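Local coordinates for protein multicopper oxidase type 1 (Nitrosomonas europaea, PDB 3G5W) that binds copper in a mononuclear blue site and in copper clusters shared between subunits, and probably works as a laccase-like multicopper oxidoreductase, at residues Cys104-Val108 with Asn109-Thr113; His308-Lys311 with Val312-Gly315. One frame throughout, in Å; residues are numbered along the deposited sequence.

Overall arrangement
The two contacts illustrate how a cupredoxin-type sandwich uses its loops differently. Contact 1 (104-113) follows strand 98-103 and carries ligands of the mononuclear blue copper and of the Cu-O-Cu cluster, where the second subunit contributes further histidines. Contact 2 (308-315) is a surface turn near the C-terminus. It starts at strand 306-308, the outermost strand, within this chain, of the sheet that also holds 98-103, and leads to strand 316-317, which pairs with strand 2-15 of another sheet. Contact 1 precedes contact 2 along the chain; their centres lie 21 Å apart and their nearest atoms about 14 Å, without touching. Contact 2 is remote from the annotated copper sites.

Contact 1: Cys104-Val108 with Asn109-Thr113; sequences CHVNV and NEHVT. With CU (copper (II) ion), chain G; C2O (Cu-O-Cu linkage), chain K.
The blue (type 1) copper site of a cupredoxin domain is closed here by one short ligand loop and the helix that follows it: Cys-104 SG and His-111 ND1 each bind the copper ion, both at 2.1 Å. With chi1 at -170° the Cys-104 sulfur stands opposite its backbone N and reaches the metal at the edge of the His-111 imidazole, near the ring plane, while CB of Asn-107 sits over one face in a CH-pi contact, 4.3 Å from the ring centroid. Val-106 N donates to Cys-104 SG at 3.4 Å (164°), a second-shell bond that helps fix the sulfur. His-56 and Met-117 complete the site. As in other multicopper oxidases, a His-Cys-His sequence joins the two kinds of copper centre: His-105 NE2 binds CU2 of the Cu-O-Cu linkage at 2.1 Å, together with His-205 and His-251 of the second subunit. The first helical turn carries His-111 back to the loop. Asn-107 O receives Glu-110 N and His-111 N from opposite faces of its carbonyl plane, the latter almost straight (2.9 Å, 174°). The next carbonyl, Val-108 O, accepts Val-112 N and Thr-113 N, and Val-108 CG1 lies beside Val-112 CG2 at 3.8 Å.

Contact 2: His308-Lys311 with Val312-Gly315; sequences HNSK and VFKG
Ser-310 and Val-312 form the close side of this surface turn, where the serine hydroxyl reaches forward along the chain to the backbone. With OG placed anti to the serine's own N (chi1 175°), it lies beside the carbonyl carbon and accepts a hydrogen bond from Val-312 N at 3.0 Å, noticeably bent at 140°. The same oxygen rests against the valine side chain, 3.3 Å from Val-312 CB. The Ser-310 carbonyl is engaged as well: Phe-313 N donates to Ser-310 O over 3.2 Å, approaching from well above the carbonyl plane rather than along a lone pair. A single residue thus holds two successive amides, one through its side chain and one through its main chain. Beneath the turn, the Phe-313 ring comes within 4.0 Å of Ser-310 CB through its CD2 atom, and Val-312 CG1 covers one face of the ring near its rim. The phenyl group is buried, packing on Pro-32 and meeting Tyr-297 edge-to-face, and thereby ties the turn to the body of the protein.

The outer side is much looser. Lys-311 and Lys-314 are exposed, and although CB of Lys-314 approaches Lys-311 O at 3.9 Å, the remainder of the side chain extends off the turn. The backbone bond from Lys-314 N to Lys-311 O is weak, at 3.5 Å. A water spans the same two residues, donating to Lys-311 O (2.8 Å) and to Lys-314 O (2.7 Å), and a glycerol, likely a crystallisation additive, hydrogen-bonds to Lys-311 N. Between strands 306-308 and 316-317, the serine hydroxyl bond to the second following amide defines an ST turn, superimposed on a beta turn spanning Ser-310 to Phe-313.

Contact 1: Cys104-Val108 with Asn109-Thr113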
ATOM      1  N   CYS A 104      11.577  -7.588  18.404  1.00 16.23           N
ATOM      2  CA  CYS A 104      11.666  -6.689  19.539  1.00 16.44           C
ATOM      3  C   CYS A 104      10.572  -5.636  19.418  1.00 16.72           C
ATOM      4  O   CYS A 104      10.169  -5.299  18.308  1.00 16.85           O
ATOM      5  CB  CYS A 104      13.024  -6.007  19.548  1.00 16.72           C
ATOM      6  SG  CYS A 104      13.324  -5.094  21.062  1.00 16.97           S
ATOM      7  N   HIS A 105      10.094  -5.121  20.549  1.00 17.12           N
ATOM      8  CA  HIS A 105       9.101  -4.046  20.535  1.00 18.04           C
ATOM      9  C   HIS A 105       9.603  -2.779  21.239  1.00 18.40           C
ATOM     10  O   HIS A 105       8.807  -1.903  21.589  1.00 18.43           O
ATOM     11  CB  HIS A 105       7.778  -4.511  21.147  1.00 17.88           C
ATOM     12  CG  HIS A 105       6.561  -4.009  20.424  1.00 19.51           C
ATOM     13  ND1 HIS A 105       6.264  -2.668  20.298  1.00 20.77           N
ATOM     14  CD2 HIS A 105       5.568  -4.674  19.783  1.00 18.98           C
ATOM     15  CE1 HIS A 105       5.139  -2.528  19.616  1.00 21.60           C
ATOM     16  NE2 HIS A 105       4.700  -3.730  19.288  1.00 21.02           N
ATOM     17  N   VAL A 106      10.919  -2.691  21.441  1.00 18.61           N
ATOM     18  CA  VAL A 106      11.567  -1.482  21.966  1.00 19.14           C
ATOM     19  C   VAL A 106      12.048  -0.643  20.781  1.00 19.55           C
ATOM     20  O   VAL A 106      12.635  -1.178  19.841  1.00 19.38           O
ATOM     21  CB  VAL A 106      12.787  -1.827  22.887  1.00 19.13           C
ATOM     22  CG1 VAL A 106      13.533  -0.565  23.320  1.00 19.39           C
ATOM     23  CG2 VAL A 106      12.344  -2.617  24.123  1.00 19.29           C
ATOM     24  N   ASN A 107      11.787   0.664  20.811  1.00 19.84           N
ATOM     25  CA  ASN A 107      12.329   1.578  19.794  1.00 20.50           C
ATOM     26  C   ASN A 107      12.343   0.972  18.393  1.00 20.57           C
ATOM     27  O   ASN A 107      13.381   0.940  17.720  1.00 20.03           O
ATOM     28  CB  ASN A 107      13.742   2.035  20.186  1.00 21.23           C
ATOM     29  CG  ASN A 107      13.766   2.776  21.497  1.00 22.91           C
ATOM     30  OD1 ASN A 107      12.725   3.188  22.009  1.00 24.71           O
ATOM     31  ND2 ASN A 107      14.956   2.943  22.060  1.00 26.07           N
ATOM     32  N   VAL A 108      11.178   0.495  17.955  1.00 20.63           N
ATOM     33  CA  VAL A 108      11.098  -0.338  16.749  1.00 21.06           C
ATOM     34  C   VAL A 108      11.600   0.358  15.479  1.00 21.15           C
ATOM     35  O   VAL A 108      12.169  -0.298  14.598  1.00 21.00           O
ATOM     36  CB  VAL A 108       9.683  -0.918  16.537  1.00 20.82           C
ATOM     37  CG1 VAL A 108       9.328  -1.834  17.696  1.00 21.24           C
ATOM     38  CG2 VAL A 108       8.651   0.195  16.409  1.00 21.02           C
ATOM     39  N   ASN A 109      11.393   1.673  15.397  1.00 21.14           N
ATOM     40  CA  ASN A 109      11.927   2.481  14.298  1.00 21.41           C
ATOM     41  C   ASN A 109      13.423   2.265  14.043  1.00 21.31           C
ATOM     42  O   ASN A 109      13.897   2.460  12.919  1.00 21.56           O
ATOM     43  CB  ASN A 109      11.630   3.968  14.523  1.00 21.44           C
ATOM     44  CG  ASN A 109      12.155   4.476  15.848  1.00 22.12           C
ATOM     45  OD1 ASN A 109      11.765   3.986  16.909  1.00 22.55           O
ATOM     46  ND2 ASN A 109      13.033   5.480  15.798  1.00 22.71           N
ATOM     47  N   GLU A 110      14.156   1.870  15.088  1.00 21.36           N
ATOM     48  CA  GLU A 110      15.550   1.437  14.948  1.00 21.30           C
ATOM     49  C   GLU A 110      15.725  -0.086  15.059  1.00 21.19           C
ATOM     50  O   GLU A 110      16.312  -0.710  14.174  1.00 20.90           O
ATOM     51  CB  GLU A 110      16.468   2.129  15.969  1.00 21.46           C
ATOM     52  CG  GLU A 110      17.960   1.812  15.738  1.00 21.92           C
ATOM     53  CD  GLU A 110      18.829   1.949  16.989  1.00 23.76           C
ATOM     54  OE1 GLU A 110      18.413   2.643  17.942  1.00 24.42           O
ATOM     55  OE2 GLU A 110      19.932   1.352  17.018  1.00 23.51           O
ATOM     56  N   HIS A 111      15.229  -0.667  16.151  1.00 21.24           N
ATOM     57  CA  HIS A 111      15.543  -2.061  16.507  1.00 21.16           C
ATOM     58  C   HIS A 111      15.028  -3.086  15.498  1.00 21.30           C
ATOM     59  O   HIS A 111      15.755  -4.012  15.124  1.00 20.86           O
ATOM     60  CB  HIS A 111      15.040  -2.398  17.921  1.00 21.12           C
ATOM     61  CG  HIS A 111      15.815  -1.730  19.023  1.00 20.77           C
ATOM     62  ND1 HIS A 111      15.982  -2.301  20.267  1.00 21.32           N
ATOM     63  CD2 HIS A 111      16.475  -0.548  19.062  1.00 20.10           C
ATOM     64  CE1 HIS A 111      16.692  -1.490  21.031  1.00 21.55           C
ATOM     65  NE2 HIS A 111      17.013  -0.423  20.320  1.00 20.53           N
ATOM     66  N   VAL A 112      13.782  -2.920  15.056  1.00 21.62           N
ATOM     67  CA  VAL A 112      13.197  -3.841  14.074  1.00 21.78           C
ATOM     68  C   VAL A 112      13.638  -3.458  12.658  1.00 22.24           C
ATOM     69  O   VAL A 112      14.166  -4.293  11.924  1.00 22.05           O
ATOM     70  CB  VAL A 112      11.643  -3.927  14.179  1.00 22.09           C
ATOM     71  CG1 VAL A 112      11.083  -4.945  13.183  1.00 21.55           C
ATOM     72  CG2 VAL A 112      11.230  -4.319  15.576  1.00 21.33           C
ATOM     73  N   THR A 113      13.439  -2.192  12.292  1.00 22.55           N
ATOM     74  CA  THR A 113      13.795  -1.701  10.956  1.00 23.14           C
ATOM     75  C   THR A 113      15.247  -1.990  10.547  1.00 23.08           C
ATOM     76  O   THR A 113      15.488  -2.474   9.434  1.00 22.85           O
ATOM     77  CB  THR A 113      13.495  -0.187  10.807  1.00 23.29           C
ATOM     78  OG1 THR A 113      12.118   0.059  11.124  1.00 24.24           O
ATOM     79  CG2 THR A 113      13.785   0.303   9.386  1.00 23.64           C
TER
HETATM   80 CU    CU G   1      15.265  -4.200  20.864  1.00 23.24          CU
HETATM   81 CU2  C2O K   3       2.842  -4.096  18.337  1.00 21.92          CU
HETATM   82 CU3  C2O K   3       4.744  -7.025  14.716  1.00 20.54          CU
HETATM   83  O1  C2O K   3       3.779  -5.093  16.909  1.00 41.71           O

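Contact 2: His308-Lys311 with Val312-Gly315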
ATOM      1  N   HIS A 308      15.232 -23.912  15.498  1.00 22.88           N
ATOM      2  CA  HIS A 308      16.354 -24.215  14.617  1.00 23.02           C
ATOM      3  C   HIS A 308      17.260 -23.006  14.420  1.00 22.95           C
ATOM      4  O   HIS A 308      16.860 -22.011  13.808  1.00 22.24           O
ATOM      5  CB  HIS A 308      15.857 -24.767  13.270  1.00 23.34           C
ATOM      6  CG  HIS A 308      15.043 -26.016  13.406  1.00 23.99           C
ATOM      7  ND1 HIS A 308      15.614 -27.260  13.557  1.00 25.86           N
ATOM      8  CD2 HIS A 308      13.704 -26.207  13.460  1.00 25.15           C
ATOM      9  CE1 HIS A 308      14.661 -28.168  13.678  1.00 25.55           C
ATOM     10  NE2 HIS A 308      13.492 -27.554  13.624  1.00 25.97           N
ATOM     11  N   ASN A 309      18.476 -23.098  14.963  1.00 22.68           N
ATOM     12  CA  ASN A 309      19.523 -22.125  14.662  1.00 23.05           C
ATOM     13  C   ASN A 309      20.139 -22.483  13.325  1.00 23.00           C
ATOM     14  O   ASN A 309      20.025 -23.623  12.878  1.00 23.37           O
ATOM     15  CB  ASN A 309      20.615 -22.140  15.733  1.00 23.29           C
ATOM     16  CG  ASN A 309      20.086 -21.820  17.105  1.00 23.94           C
ATOM     17  OD1 ASN A 309      19.285 -20.902  17.279  1.00 24.25           O
ATOM     18  ND2 ASN A 309      20.525 -22.584  18.095  1.00 25.34           N
ATOM     19  N   SER A 310      20.799 -21.525  12.688  1.00 22.93           N
ATOM     20  CA  SER A 310      21.467 -21.807  11.425  1.00 23.30           C
ATOM     21  C   SER A 310      22.737 -21.009  11.243  1.00 23.30           C
ATOM     22  O   SER A 310      22.731 -19.794  11.417  1.00 23.01           O
ATOM     23  CB  SER A 310      20.547 -21.527  10.242  1.00 23.34           C
ATOM     24  OG  SER A 310      21.269 -21.714   9.027  1.00 24.35           O
ATOM     25  N   LYS A 311      23.805 -21.701  10.853  1.00 23.08           N
ATOM     26  CA  LYS A 311      25.083 -21.065  10.537  1.00 23.61           C
ATOM     27  C   LYS A 311      24.983 -20.198   9.280  1.00 23.03           C
ATOM     28  O   LYS A 311      25.806 -19.310   9.070  1.00 23.18           O
ATOM     29  CB  LYS A 311      26.191 -22.114  10.378  1.00 23.56           C
ATOM     30  CG  LYS A 311      26.556 -22.856  11.667  1.00 24.68           C
ATOM     31  CD  LYS A 311      27.697 -23.845  11.412  1.00 25.22           C
ATOM     32  CE  LYS A 311      27.982 -24.726  12.626  1.00 28.34           C
ATOM     33  NZ  LYS A 311      28.994 -24.126  13.544  1.00 30.61           N
ATOM     34  N   VAL A 312      23.976 -20.458   8.449  1.00 22.67           N
ATOM     35  CA  VAL A 312      23.709 -19.637   7.266  1.00 22.41           C
ATOM     36  C   VAL A 312      23.429 -18.170   7.641  1.00 21.96           C
ATOM     37  O   VAL A 312      23.880 -17.251   6.953  1.00 21.83           O
ATOM     38  CB  VAL A 312      22.530 -20.207   6.430  1.00 22.58           C
ATOM     39  CG1 VAL A 312      22.189 -19.286   5.240  1.00 22.78           C
ATOM     40  CG2 VAL A 312      22.845 -21.634   5.947  1.00 22.92           C
ATOM     41  N   PHE A 313      22.697 -17.970   8.738  1.00 21.64           N
ATOM     42  CA  PHE A 313      22.278 -16.632   9.176  1.00 21.86           C
ATOM     43  C   PHE A 313      23.151 -16.015  10.277  1.00 22.27           C
ATOM     44  O   PHE A 313      22.948 -14.858  10.662  1.00 21.65           O
ATOM     45  CB  PHE A 313      20.820 -16.661   9.642  1.00 21.35           C
ATOM     46  CG  PHE A 313      19.861 -17.141   8.598  1.00 20.91           C
ATOM     47  CD1 PHE A 313      19.877 -16.596   7.315  1.00 19.12           C
ATOM     48  CD2 PHE A 313      18.925 -18.121   8.899  1.00 21.39           C
ATOM     49  CE1 PHE A 313      18.982 -17.037   6.338  1.00 20.01           C
ATOM     50  CE2 PHE A 313      18.021 -18.569   7.924  1.00 21.72           C
ATOM     51  CZ  PHE A 313      18.054 -18.018   6.643  1.00 20.40           C
ATOM     52  N   LYS A 314      24.105 -16.791  10.787  1.00 23.12           N
ATOM     53  CA  LYS A 314      24.939 -16.349  11.897  1.00 24.21           C
ATOM     54  C   LYS A 314      25.915 -15.256  11.474  1.00 24.73           C
ATOM     55  O   LYS A 314      26.562 -15.359  10.427  1.00 24.51           O
ATOM     56  CB  LYS A 314      25.695 -17.534  12.506  1.00 24.62           C
ATOM     57  CG  LYS A 314      26.359 -17.203  13.825  1.00 26.81           C
ATOM     58  CD  LYS A 314      26.699 -18.450  14.620  1.00 30.63           C
ATOM     59  CE  LYS A 314      27.422 -18.082  15.906  1.00 32.21           C
ATOM     60  NZ  LYS A 314      26.527 -17.330  16.839  1.00 33.98           N
ATOM     61  N   GLY A 315      26.013 -14.210  12.290  1.00 25.17           N
ATOM     62  CA  GLY A 315      26.966 -13.136  12.038  1.00 26.48           C
ATOM     63  C   GLY A 315      28.234 -13.314  12.856  1.00 27.47           C
ATOM     64  O   GLY A 315      28.506 -14.409  13.371  1.00 27.65           O
TER
HETATM   65  O   HOH W   1      27.154 -16.985   8.417  1.00 41.66           O